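Local atomic coordinates of adenosine 5'-monophosphoramidase HNT1 (Candida albicans, PDB entry 6IQ1), a protein that probably hydrolyses adenosine 5'-monophosphoramidates to AMP and an amine, working as a homodimer of the histidine triad family. Residues F9-I13 / T28-L32; P36-A40 / L109-K113; I44-H48 / Y60-I64; G50-H54 / Q92-R96. All coordinates share one frame; numbering follows the deposited sequence.

Contact 1: residues F9-I13 / T28-L32. With ZN (zinc ion), chain H.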
loop_
_atom_site.group_PDB
_atom_site.type_symbol
_atom_site.label_atom_id
_atom_site.label_comp_id
_atom_site.label_asym_id
_atom_site.label_seq_id
_atom_site.Cartn_x
_atom_site.Cartn_y
_atom_site.Cartn_z
ATOM N N PHE D 9 3.279 3.773 -18.426
ATOM C CA PHE D 9 4.247 3.821 -17.337
ATOM C C PHE D 9 5.618 3.324 -17.793
ATOM O O PHE D 9 6.646 3.887 -17.399
ATOM C CB PHE D 9 3.723 3.033 -16.132
ATOM C CG PHE D 9 2.692 3.784 -15.326
ATOM C CD1 PHE D 9 2.327 5.080 -15.677
ATOM C CD2 PHE D 9 2.070 3.191 -14.226
ATOM C CE1 PHE D 9 1.372 5.774 -14.945
ATOM C CE2 PHE D 9 1.105 3.873 -13.478
ATOM C CZ PHE D 9 0.757 5.167 -13.840
ATOM N N CYS D 10 5.657 2.278 -18.626
ATOM C CA CYS D 10 6.907 1.903 -19.290
ATOM C C CYS D 10 7.462 3.049 -20.140
ATOM O O CYS D 10 8.656 3.362 -20.072
ATOM C CB CYS D 10 6.694 0.657 -20.143
ATOM S SG CYS D 10 6.648 -0.874 -19.198
ATOM N N LYS D 11 6.611 3.690 -20.956
ATOM C CA LYS D 11 7.084 4.814 -21.760
ATOM C C LYS D 11 7.598 5.945 -20.873
ATOM O O LYS D 11 8.599 6.594 -21.201
ATOM C CB LYS D 11 5.971 5.337 -22.672
ATOM C CG LYS D 11 5.637 4.494 -23.897
ATOM C CD LYS D 11 4.221 4.851 -24.392
ATOM C CE LYS D 11 3.810 4.081 -25.641
ATOM N NZ LYS D 11 2.324 3.890 -25.679
ATOM N N ILE D 12 6.919 6.208 -19.748
ATOM C CA ILE D 12 7.362 7.261 -18.837
ATOM C C ILE D 12 8.739 6.931 -18.262
ATOM O O ILE D 12 9.609 7.809 -18.158
ATOM C CB ILE D 12 6.327 7.481 -17.720
ATOM C CG1 ILE D 12 5.211 8.428 -18.167
ATOM C CG2 ILE D 12 6.993 8.037 -16.460
ATOM C CD1 ILE D 12 4.007 8.465 -17.203
ATOM N N ILE D 13 8.954 5.663 -17.874
ATOM C CA ILE D 13 10.267 5.234 -17.383
ATOM C C ILE D 13 11.342 5.492 -18.441
ATOM O O ILE D 13 12.377 6.105 -18.159
ATOM C CB ILE D 13 10.226 3.750 -16.956
ATOM C CG1 ILE D 13 9.457 3.561 -15.649
ATOM C CG2 ILE D 13 11.607 3.197 -16.748
ATOM C CD1 ILE D 13 9.144 2.122 -15.365
ATOM N N THR D 28 13.394 1.304 -9.038
ATOM C CA THR D 28 12.136 1.996 -8.808
ATOM C C THR D 28 12.131 3.368 -9.472
ATOM O O THR D 28 13.173 4.019 -9.583
ATOM C CB THR D 28 11.885 2.125 -7.291
ATOM O OG1 THR D 28 11.806 0.818 -6.714
ATOM C CG2 THR D 28 10.592 2.859 -7.006
ATOM N N TYR D 29 10.941 3.813 -9.899
ATOM C CA TYR D 29 10.757 5.119 -10.531
ATOM C C TYR D 29 9.550 5.842 -9.936
ATOM O O TYR D 29 8.448 5.275 -9.859
ATOM C CB TYR D 29 10.583 4.970 -12.050
ATOM C CG TYR D 29 10.602 6.285 -12.793
ATOM C CD1 TYR D 29 9.456 7.073 -12.886
ATOM C CD2 TYR D 29 11.757 6.741 -13.398
ATOM C CE1 TYR D 29 9.466 8.275 -13.547
ATOM C CE2 TYR D 29 11.775 7.948 -14.084
ATOM C CZ TYR D 29 10.629 8.710 -14.151
ATOM O OH TYR D 29 10.644 9.916 -14.815
ATOM N N SER D 30 9.734 7.102 -9.551
ATOM C CA SER D 30 8.633 7.840 -8.947
ATOM C C SER D 30 8.516 9.249 -9.526
ATOM O O SER D 30 9.500 9.856 -9.954
ATOM C CB SER D 30 8.776 7.880 -7.410
ATOM O OG SER D 30 9.969 8.516 -7.020
ATOM N N PHE D 31 7.289 9.766 -9.516
ATOM C CA PHE D 31 6.933 10.995 -10.207
ATOM C C PHE D 31 5.569 11.464 -9.715
ATOM O O PHE D 31 4.787 10.686 -9.156
ATOM C CB PHE D 31 6.925 10.806 -11.736
ATOM C CG PHE D 31 6.001 9.714 -12.220
ATOM C CD1 PHE D 31 6.343 8.371 -12.086
ATOM C CD2 PHE D 31 4.804 10.025 -12.832
ATOM C CE1 PHE D 31 5.493 7.360 -12.540
ATOM C CE2 PHE D 31 3.945 9.021 -13.299
ATOM C CZ PHE D 31 4.283 7.689 -13.148
ATOM N N LEU D 32 5.302 12.755 -9.934
ATOM C CA LEU D 32 4.049 13.382 -9.526
ATOM C C LEU D 32 2.859 12.825 -10.300
ATOM O O LEU D 32 2.937 12.567 -11.507
ATOM C CB LEU D 32 4.116 14.886 -9.755
ATOM C CG LEU D 32 4.887 15.735 -8.747
ATOM C CD1 LEU D 32 4.952 17.195 -9.220
ATOM C CD2 LEU D 32 4.269 15.641 -7.351
HETATM ZN ZN ZN H . 4.487 -0.987 -18.005
#
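F9 and F31 meet as a T-shaped pair, with the edge of F31 turned to the face of F9. The ring centroids lie 5.8 Å apart and the planes stand at 79°. The nearest atoms are F9 CE1 and F31 CZ at 3.9 Å. A chi1 of 57° tucks the F31 ring over its own backbone, and from there it reaches the helix.

A CH-pi contact comes next. I12 CG2 stands over the centre of the F31 ring, 4.2 Å from its centroid and close to the ring normal. F31 is therefore met on one face by I12 and at its edge by F9.

The remaining contacts are plain apolar ones. I12 CD1 lies 3.9 Å from F31 CE2. I12 CG2 also touches Y29, at 3.8 Å from CE1. I13 runs alongside Y29, the two side chains heading opposite ways, with I13 CG1 4.0 Å from Y29 CB. The hydroxyl of Y29 hydrogen-bonds to S19.

On another side of helix 8-14, C10 SG binds the zinc ion at 2.5 Å. C7, H49 and H104 complete the site.

Segments 9-13 and 28-32 cross nearly at a right angle, 96°. No hydrogen bond joins them. The helix is held on the sheet by aromatic and aliphatic contacts, while the metal ties it to more distant parts of the chain. F9 also makes an edge-to-face pair with H106, the probable nucleotidylated histidine, so this apolar cluster reaches the active site.

Contact 2: residues P36-A40 / L109-K113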
loop_
_atom_site.group_PDB
_atom_site.type_symbol
_atom_site.label_atom_id
_atom_site.label_comp_id
_atom_site.label_asym_id
_atom_site.label_seq_id
_atom_site.Cartn_x
_atom_site.Cartn_y
_atom_site.Cartn_z
ATOM N N PRO D 36 -3.780 14.833 -9.643
ATOM C CA PRO D 36 -3.663 14.489 -8.223
ATOM C C PRO D 36 -4.986 14.621 -7.478
ATOM O O PRO D 36 -5.854 15.425 -7.834
ATOM C CB PRO D 36 -2.634 15.499 -7.705
ATOM C CG PRO D 36 -2.816 16.698 -8.589
ATOM C CD PRO D 36 -3.153 16.132 -9.950
ATOM N N ILE D 37 -5.142 13.786 -6.443
ATOM C CA ILE D 37 -6.257 13.909 -5.514
ATOM C C ILE D 37 -5.840 14.592 -4.217
ATOM O O ILE D 37 -6.685 14.834 -3.346
ATOM C CB ILE D 37 -6.915 12.540 -5.227
ATOM C CG1 ILE D 37 -6.091 11.721 -4.222
ATOM C CG2 ILE D 37 -7.160 11.768 -6.527
ATOM C CD1 ILE D 37 -6.785 10.463 -3.755
ATOM N N ALA D 38 -4.554 14.901 -4.066
ATOM C CA ALA D 38 -4.027 15.729 -2.995
ATOM C C ALA D 38 -2.795 16.402 -3.557
ATOM O O ALA D 38 -2.290 16.010 -4.607
ATOM C CB ALA D 38 -3.673 14.918 -1.743
ATOM N N GLU D 39 -2.269 17.375 -2.815
ATOM C CA GLU D 39 -1.278 18.287 -3.376
ATOM C C GLU D 39 -0.074 17.545 -3.968
ATOM O O GLU D 39 0.197 17.633 -5.179
ATOM C CB GLU D 39 -0.830 19.297 -2.327
ATOM C CG GLU D 39 0.099 20.326 -2.930
ATOM C CD GLU D 39 0.458 21.427 -1.978
ATOM O OE1 GLU D 39 -0.011 21.394 -0.815
ATOM O OE2 GLU D 39 1.207 22.331 -2.404
ATOM N N ALA D 40 0.670 16.826 -3.140
ATOM C CA ALA D 40 1.857 16.127 -3.639
ATOM C C ALA D 40 1.600 14.633 -3.764
ATOM O O ALA D 40 2.348 13.809 -3.242
ATOM C CB ALA D 40 3.055 16.397 -2.738
ATOM N N LEU D 109 1.325 7.451 -2.994
ATOM C CA LEU D 109 1.627 8.114 -1.727
ATOM C C LEU D 109 0.760 9.366 -1.681
ATOM O O LEU D 109 1.010 10.323 -2.423
ATOM C CB LEU D 109 3.109 8.464 -1.604
ATOM C CG LEU D 109 3.403 9.380 -0.409
ATOM C CD1 LEU D 109 2.952 8.736 0.902
ATOM C CD2 LEU D 109 4.859 9.757 -0.321
ATOM N N ILE D 110 -0.280 9.349 -0.847
ATOM C CA ILE D 110 -1.289 10.403 -0.897
ATOM C C ILE D 110 -1.352 11.149 0.425
ATOM O O ILE D 110 -1.820 10.586 1.424
ATOM C CB ILE D 110 -2.677 9.848 -1.225
ATOM C CG1 ILE D 110 -2.619 8.834 -2.361
ATOM C CG2 ILE D 110 -3.612 10.993 -1.549
ATOM C CD1 ILE D 110 -3.920 8.039 -2.498
ATOM N N PRO D 111 -0.906 12.401 0.473
ATOM C CA PRO D 111 -1.048 13.191 1.704
ATOM C C PRO D 111 -2.509 13.389 2.088
ATOM O O PRO D 111 -3.384 13.509 1.229
ATOM C CB PRO D 111 -0.362 14.511 1.343
ATOM C CG PRO D 111 0.713 14.072 0.332
ATOM C CD PRO D 111 0.003 13.041 -0.495
ATOM N N LYS D 112 -2.784 13.390 3.394
ATOM C CA LYS D 112 -4.160 13.543 3.886
ATOM C C LYS D 112 -4.223 14.778 4.778
ATOM O O LYS D 112 -4.019 14.685 5.988
ATOM C CB LYS D 112 -4.638 12.284 4.641
ATOM C CG LYS D 112 -6.099 12.335 5.081
ATOM C CD LYS D 112 -7.021 12.089 3.908
ATOM C CE LYS D 112 -8.482 12.148 4.308
ATOM N NZ LYS D 112 -9.382 12.063 3.121
ATOM N N LYS D 113 -4.525 15.932 4.181
ATOM C CA LYS D 113 -4.504 17.201 4.903
ATOM C C LYS D 113 -5.863 17.594 5.474
ATOM O O LYS D 113 -5.923 18.380 6.430
ATOM C CB LYS D 113 -3.988 18.315 3.983
ATOM C CG LYS D 113 -2.495 18.221 3.672
ATOM C CD LYS D 113 -2.058 19.303 2.687
ATOM C CE LYS D 113 -0.946 20.174 3.266
ATOM N NZ LYS D 113 -0.232 20.915 2.187
#
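I37 and I110 cross at a slant, with the CG1 arm of I37 against the CG2 branch of I110. I37 CG1 lies 3.7 Å from I110 CG2, and I37 CD1 reaches both I110 CG2 and I110 CD1.

A38 points its methyl at the strand. Its CB is 3.9 Å from I110 CG2, and it also comes up against the backbone at P111 O. The CD of P111 is a looser neighbour of this methyl. P111 CD also packs against A40 O at 3.7 Å, a van der Waals contact between a ring carbon and a backbone carbonyl.

At the solvent-exposed edge of the contact, E39 and K113 form a salt bridge. E39 is fully extended, with CG opposite the backbone N (chi1 -175°). K113 bends at chi3 to bring its amine over. K113 NZ stands 3.0 Å from E39 OE1, but the hydrogen bond within this bridge is weak.

Segment 36-40 lies in the loop between strands 28-32 and 42-46. The touching parts, 37-40 and 109-113, run 99° apart. L109 pairs with V42 and I110 with N89, so strand 107-112 is flanked by 42-46 and 87-94. L109 also touches helix 58-74. W123 of the second subunit packs on both I37 and I110, which places this corner at the dimer interface.

Contact 3: residues I44-H48 / Y60-I64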
loop_
_atom_site.group_PDB
_atom_site.type_symbol
_atom_site.label_atom_id
_atom_site.label_comp_id
_atom_site.label_asym_id
_atom_site.label_seq_id
_atom_site.Cartn_x
_atom_site.Cartn_y
_atom_site.Cartn_z
ATOM N N ILE D 44 4.674 5.652 -7.401
ATOM C CA ILE D 44 5.916 4.915 -7.201
ATOM C C ILE D 44 5.760 3.577 -7.900
ATOM O O ILE D 44 4.857 2.803 -7.561
ATOM C CB ILE D 44 6.244 4.695 -5.715
ATOM C CG1 ILE D 44 6.271 6.021 -4.948
ATOM C CG2 ILE D 44 7.548 3.935 -5.580
ATOM C CD1 ILE D 44 4.960 6.359 -4.260
ATOM N N ILE D 45 6.615 3.306 -8.881
ATOM C CA ILE D 45 6.431 2.125 -9.723
ATOM C C ILE D 45 7.712 1.299 -9.820
ATOM O O ILE D 45 8.828 1.844 -9.874
ATOM C CB ILE D 45 5.922 2.522 -11.123
ATOM C CG1 ILE D 45 7.021 3.189 -11.950
ATOM C CG2 ILE D 45 4.686 3.448 -11.022
ATOM C CD1 ILE D 45 6.530 3.644 -13.313
ATOM N N PRO D 46 7.599 -0.022 -9.823
ATOM C CA PRO D 46 8.739 -0.845 -10.227
ATOM C C PRO D 46 9.008 -0.653 -11.713
ATOM O O PRO D 46 8.099 -0.372 -12.496
ATOM C CB PRO D 46 8.271 -2.271 -9.919
ATOM C CG PRO D 46 6.784 -2.207 -10.069
ATOM C CD PRO D 46 6.377 -0.819 -9.600
ATOM N N LYS D 47 10.279 -0.793 -12.103
ATOM C CA LYS D 47 10.626 -0.651 -13.516
ATOM C C LYS D 47 10.216 -1.879 -14.316
ATOM O O LYS D 47 9.868 -1.766 -15.499
ATOM C CB LYS D 47 12.114 -0.380 -13.669
ATOM C CG LYS D 47 12.481 1.085 -13.459
ATOM C CD LYS D 47 13.946 1.219 -13.015
ATOM C CE LYS D 47 14.390 2.674 -12.997
ATOM N NZ LYS D 47 15.882 2.802 -13.031
ATOM N N HIS D 48 10.236 -3.042 -13.684
ATOM C CA HIS D 48 9.696 -4.265 -14.257
ATOM C C HIS D 48 8.200 -4.122 -14.529
ATOM O O HIS D 48 7.434 -3.712 -13.646
ATOM C CB HIS D 48 9.959 -5.398 -13.265
ATOM C CG HIS D 48 9.636 -6.761 -13.777
ATOM N ND1 HIS D 48 8.348 -7.250 -13.833
ATOM C CD2 HIS D 48 10.439 -7.760 -14.208
ATOM C CE1 HIS D 48 8.367 -8.481 -14.307
ATOM N NE2 HIS D 48 9.625 -8.814 -14.542
ATOM N N TYR D 60 12.109 -6.334 -6.875
ATOM C CA TYR D 60 11.503 -5.028 -7.094
ATOM C C TYR D 60 10.557 -4.633 -5.956
ATOM O O TYR D 60 10.472 -3.447 -5.605
ATOM C CB TYR D 60 10.771 -5.017 -8.429
ATOM C CG TYR D 60 11.717 -4.972 -9.597
ATOM C CD1 TYR D 60 12.312 -6.137 -10.080
ATOM C CD2 TYR D 60 12.017 -3.767 -10.216
ATOM C CE1 TYR D 60 13.175 -6.107 -11.129
ATOM C CE2 TYR D 60 12.878 -3.719 -11.280
ATOM C CZ TYR D 60 13.460 -4.891 -11.731
ATOM O OH TYR D 60 14.337 -4.829 -12.787
ATOM N N LEU D 61 9.841 -5.602 -5.373
ATOM C CA LEU D 61 8.949 -5.291 -4.265
ATOM C C LEU D 61 9.728 -4.786 -3.064
ATOM O O LEU D 61 9.264 -3.892 -2.353
ATOM C CB LEU D 61 8.133 -6.520 -3.882
ATOM C CG LEU D 61 7.091 -6.988 -4.894
ATOM C CD1 LEU D 61 6.292 -8.145 -4.334
ATOM C CD2 LEU D 61 6.184 -5.857 -5.324
ATOM N N SER D 62 10.926 -5.336 -2.830
ATOM C CA SER D 62 11.689 -4.975 -1.640
ATOM C C SER D 62 12.133 -3.522 -1.670
ATOM O O SER D 62 12.335 -2.912 -0.614
ATOM C CB SER D 62 12.909 -5.880 -1.499
ATOM O OG SER D 62 12.521 -7.154 -1.024
ATOM N N ASP D 63 12.283 -2.948 -2.861
ATOM C CA ASP D 63 12.815 -1.605 -2.996
ATOM C C ASP D 63 11.740 -0.518 -2.926
ATOM O O ASP D 63 12.069 0.650 -2.679
ATOM C CB ASP D 63 13.600 -1.517 -4.310
ATOM C CG ASP D 63 14.225 -0.174 -4.523
ATOM O OD1 ASP D 63 15.049 0.248 -3.690
ATOM O OD2 ASP D 63 13.884 0.477 -5.527
ATOM N N ILE D 64 10.467 -0.881 -3.079
ATOM C CA ILE D 64 9.409 0.114 -3.209
ATOM C C ILE D 64 9.192 0.878 -1.899
ATOM O O ILE D 64 9.283 2.110 -1.860
ATOM C CB ILE D 64 8.123 -0.562 -3.699
ATOM C CG1 ILE D 64 8.217 -0.752 -5.200
ATOM C CG2 ILE D 64 6.863 0.254 -3.320
ATOM C CD1 ILE D 64 7.280 -1.789 -5.689
#
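H48 lays its CB over the centre of the Y60 ring, 3.7 Å from the centroid and close to the ring normal. This is a CH-pi contact. A chi1 of -172° carries the imidazole away from the backbone N of H48, and that N approaches the tyrosine ring, 3.6 Å from Y60 CE2. The two rings themselves meet obliquely, with planes at 53°. K47 CB passes near the same CE2 atom.

P46 touches both Y60 and I64. Its CB lies 4.0 Å from Y60 CB, and its CD lies 4.1 Å from I64 CD1. Farther along the strand, the CG2 atoms of I44 and I64 meet more loosely at 4.4 Å.

Several partners position these groups. K27 makes a cation-pi contact with Y60. The amine of K47 leads away from the helix to a salt bridge with E24 and a hydrogen bond to T25 O. P46 O accepts a hydrogen bond from H104 NE2, which links this strand end to a zinc ligand.

Strand 42-46 runs between strands 28-32 and 107-112 in the sheet. Segment 60-64 of helix 58-74 runs nearly antiparallel to 44-46, at 161°. Helix 8-14 touches the strand through I45, whose side chain points away from helix 58-74. L65 of the second subunit packs on I64.

Contact 4: residues G50-H54 / Q92-R96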
loop_
_atom_site.group_PDB
_atom_site.type_symbol
_atom_site.label_atom_id
_atom_site.label_comp_id
_atom_site.label_asym_id
_atom_site.label_seq_id
_atom_site.Cartn_x
_atom_site.Cartn_y
_atom_site.Cartn_z
ATOM N N GLY D 50 4.751 -5.349 -14.551
ATOM C CA GLY D 50 3.735 -6.320 -14.177
ATOM C C GLY D 50 2.415 -5.620 -13.930
ATOM O O GLY D 50 2.368 -4.481 -13.467
ATOM N N ALA D 51 1.330 -6.309 -14.254
ATOM C CA ALA D 51 0.046 -5.638 -14.108
ATOM C C ALA D 51 -0.390 -5.589 -12.649
ATOM O O ALA D 51 -0.844 -4.544 -12.174
ATOM C CB ALA D 51 -1.013 -6.321 -14.977
ATOM N N LYS D 52 -0.244 -6.689 -11.921
ATOM C CA LYS D 52 -0.666 -6.776 -10.532
ATOM C C LYS D 52 0.531 -7.016 -9.609
ATOM O O LYS D 52 1.628 -7.374 -10.051
ATOM C CB LYS D 52 -1.716 -7.877 -10.363
ATOM C CG LYS D 52 -3.028 -7.513 -10.991
ATOM C CD LYS D 52 -4.042 -8.651 -10.931
ATOM C CE LYS D 52 -5.412 -8.148 -11.364
ATOM N NZ LYS D 52 -6.498 -9.119 -11.058
ATOM N N LEU D 53 0.303 -6.801 -8.301
ATOM C CA LEU D 53 1.362 -6.976 -7.311
ATOM C C LEU D 53 2.038 -8.342 -7.435
ATOM O O LEU D 53 3.262 -8.449 -7.329
ATOM C CB LEU D 53 0.804 -6.788 -5.902
ATOM C CG LEU D 53 1.895 -6.642 -4.840
ATOM C CD1 LEU D 53 2.393 -5.208 -4.832
ATOM C CD2 LEU D 53 1.424 -7.060 -3.464
ATOM N N HIS D 54 1.267 -9.395 -7.685
ATOM C CA HIS D 54 1.878 -10.718 -7.754
ATOM C C HIS D 54 2.657 -10.970 -9.058
ATOM O O HIS D 54 3.279 -12.033 -9.190
ATOM C CB HIS D 54 0.804 -11.789 -7.563
ATOM C CG HIS D 54 -0.284 -11.754 -8.588
ATOM N ND1 HIS D 54 -1.502 -11.152 -8.357
ATOM C CD2 HIS D 54 -0.343 -12.255 -9.842
ATOM C CE1 HIS D 54 -2.260 -11.275 -9.431
ATOM N NE2 HIS D 54 -1.582 -11.946 -10.345
ATOM N N GLN D 92 -2.379 0.657 -3.276
ATOM C CA GLN D 92 -2.029 -0.085 -4.482
ATOM C C GLN D 92 -3.240 -0.905 -4.903
ATOM O O GLN D 92 -3.826 -1.605 -4.070
ATOM C CB GLN D 92 -0.814 -0.996 -4.249
ATOM C CG GLN D 92 -0.118 -1.424 -5.531
ATOM C CD GLN D 92 -0.555 -2.789 -5.985
ATOM O OE1 GLN D 92 -0.876 -3.639 -5.159
ATOM N NE2 GLN D 92 -0.587 -3.011 -7.296
ATOM N N ASN D 93 -3.625 -0.799 -6.177
ATOM C CA ASN D 93 -4.884 -1.347 -6.670
ATOM C C ASN D 93 -4.640 -2.401 -7.739
ATOM O O ASN D 93 -3.780 -2.229 -8.615
ATOM C CB ASN D 93 -5.786 -0.261 -7.252
ATOM C CG ASN D 93 -5.992 0.923 -6.306
ATOM O OD1 ASN D 93 -6.124 0.770 -5.081
ATOM N ND2 ASN D 93 -6.052 2.116 -6.887
ATOM N N ASN D 94 -5.430 -3.473 -7.688
ATOM C CA ASN D 94 -5.249 -4.636 -8.554
ATOM C C ASN D 94 -6.578 -4.988 -9.214
ATOM O O ASN D 94 -7.480 -5.538 -8.567
ATOM C CB ASN D 94 -4.678 -5.792 -7.748
ATOM C CG ASN D 94 -3.312 -5.456 -7.190
ATOM O OD1 ASN D 94 -2.297 -5.708 -7.834
ATOM N ND2 ASN D 94 -3.279 -4.822 -6.020
ATOM N N GLY D 95 -6.701 -4.650 -10.491
ATOM C CA GLY D 95 -7.907 -4.965 -11.226
ATOM C C GLY D 95 -8.881 -3.798 -11.248
ATOM O O GLY D 95 -8.900 -2.943 -10.353
ATOM N N ARG D 96 -9.708 -3.764 -12.302
ATOM C CA ARG D 96 -10.630 -2.655 -12.529
ATOM C C ARG D 96 -11.540 -2.420 -11.330
ATOM O O ARG D 96 -11.706 -1.283 -10.879
ATOM C CB ARG D 96 -11.467 -2.927 -13.780
ATOM C CG ARG D 96 -10.688 -2.884 -15.104
ATOM C CD ARG D 96 -10.367 -1.452 -15.553
ATOM N NE ARG D 96 -9.450 -1.458 -16.692
ATOM C CZ ARG D 96 -8.152 -1.731 -16.606
ATOM N NH1 ARG D 96 -7.605 -2.013 -15.428
ATOM N NH2 ARG D 96 -7.402 -1.730 -17.695
#
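N94 brings its carboxamide oxygen up to the backbone of K52 and L53. L53 N donates to N94 OD1 at 2.9 Å, with a nearly straight N-H...O angle of 165°. The donor is tilted 19° from the carbonyl plane. OD1 also lies 3.3 Å from K52 CA and close to CB and CG of that lysine.

Q92 and N94 point to the same side of the strand, and their amides bond to each other twice. N94 ND2 donates to Q92 OE1 at 2.8 Å, and Q92 NE2 donates to N94 OD1 at 3.2 Å. Each donor stands above the carbonyl plane of its acceptor. N94 OD1 thus takes two hydrogen bonds. N94 ND2 gives another bond to Y88 O of the second subunit. The bonds to L53 N and Y88 O settle which way round the N94 amide lies, and the reciprocal pair then settles Q92.

L53 chi1 (-167°) swings its branch toward Q92, where L53 CD1 lies 3.6 Å from Q92 OE1. K52 runs extended past N94, and its CE reaches 3.8 Å from G95 N. The lysine amine then bonds to N80 O and T82 O of the second subunit.

Q92, N93 and N94 pair in an antiparallel ladder with a strand of that subunit. This continuous sheet is characteristic of HINT dimers. The neighbouring N93 probably binds AMP, which sets this buried amide network beside the nucleotide pocket.

From the N terminus, contact 1 comes first: helix 8-14 folds back on strand 28-32 and closes a short loop through strand 21-24. Contact 2 opens just after it and closes last, joining the loop before strand 42-46 to strand 107-112. Contacts 3 and 4 both lie within that long span. They cross each other, since 50-54 falls between the two segments of contact 3 and 92-96 follows both. Contact 1 touches contact 3 through neighbouring strands 28-32 and 42-46. L109 and I44 join contacts 2 and 3, and L61 and L53 join contacts 3 and 4. All four reach one antiparallel sheet and come within reach of the second subunit, contact 1 through L32 alone.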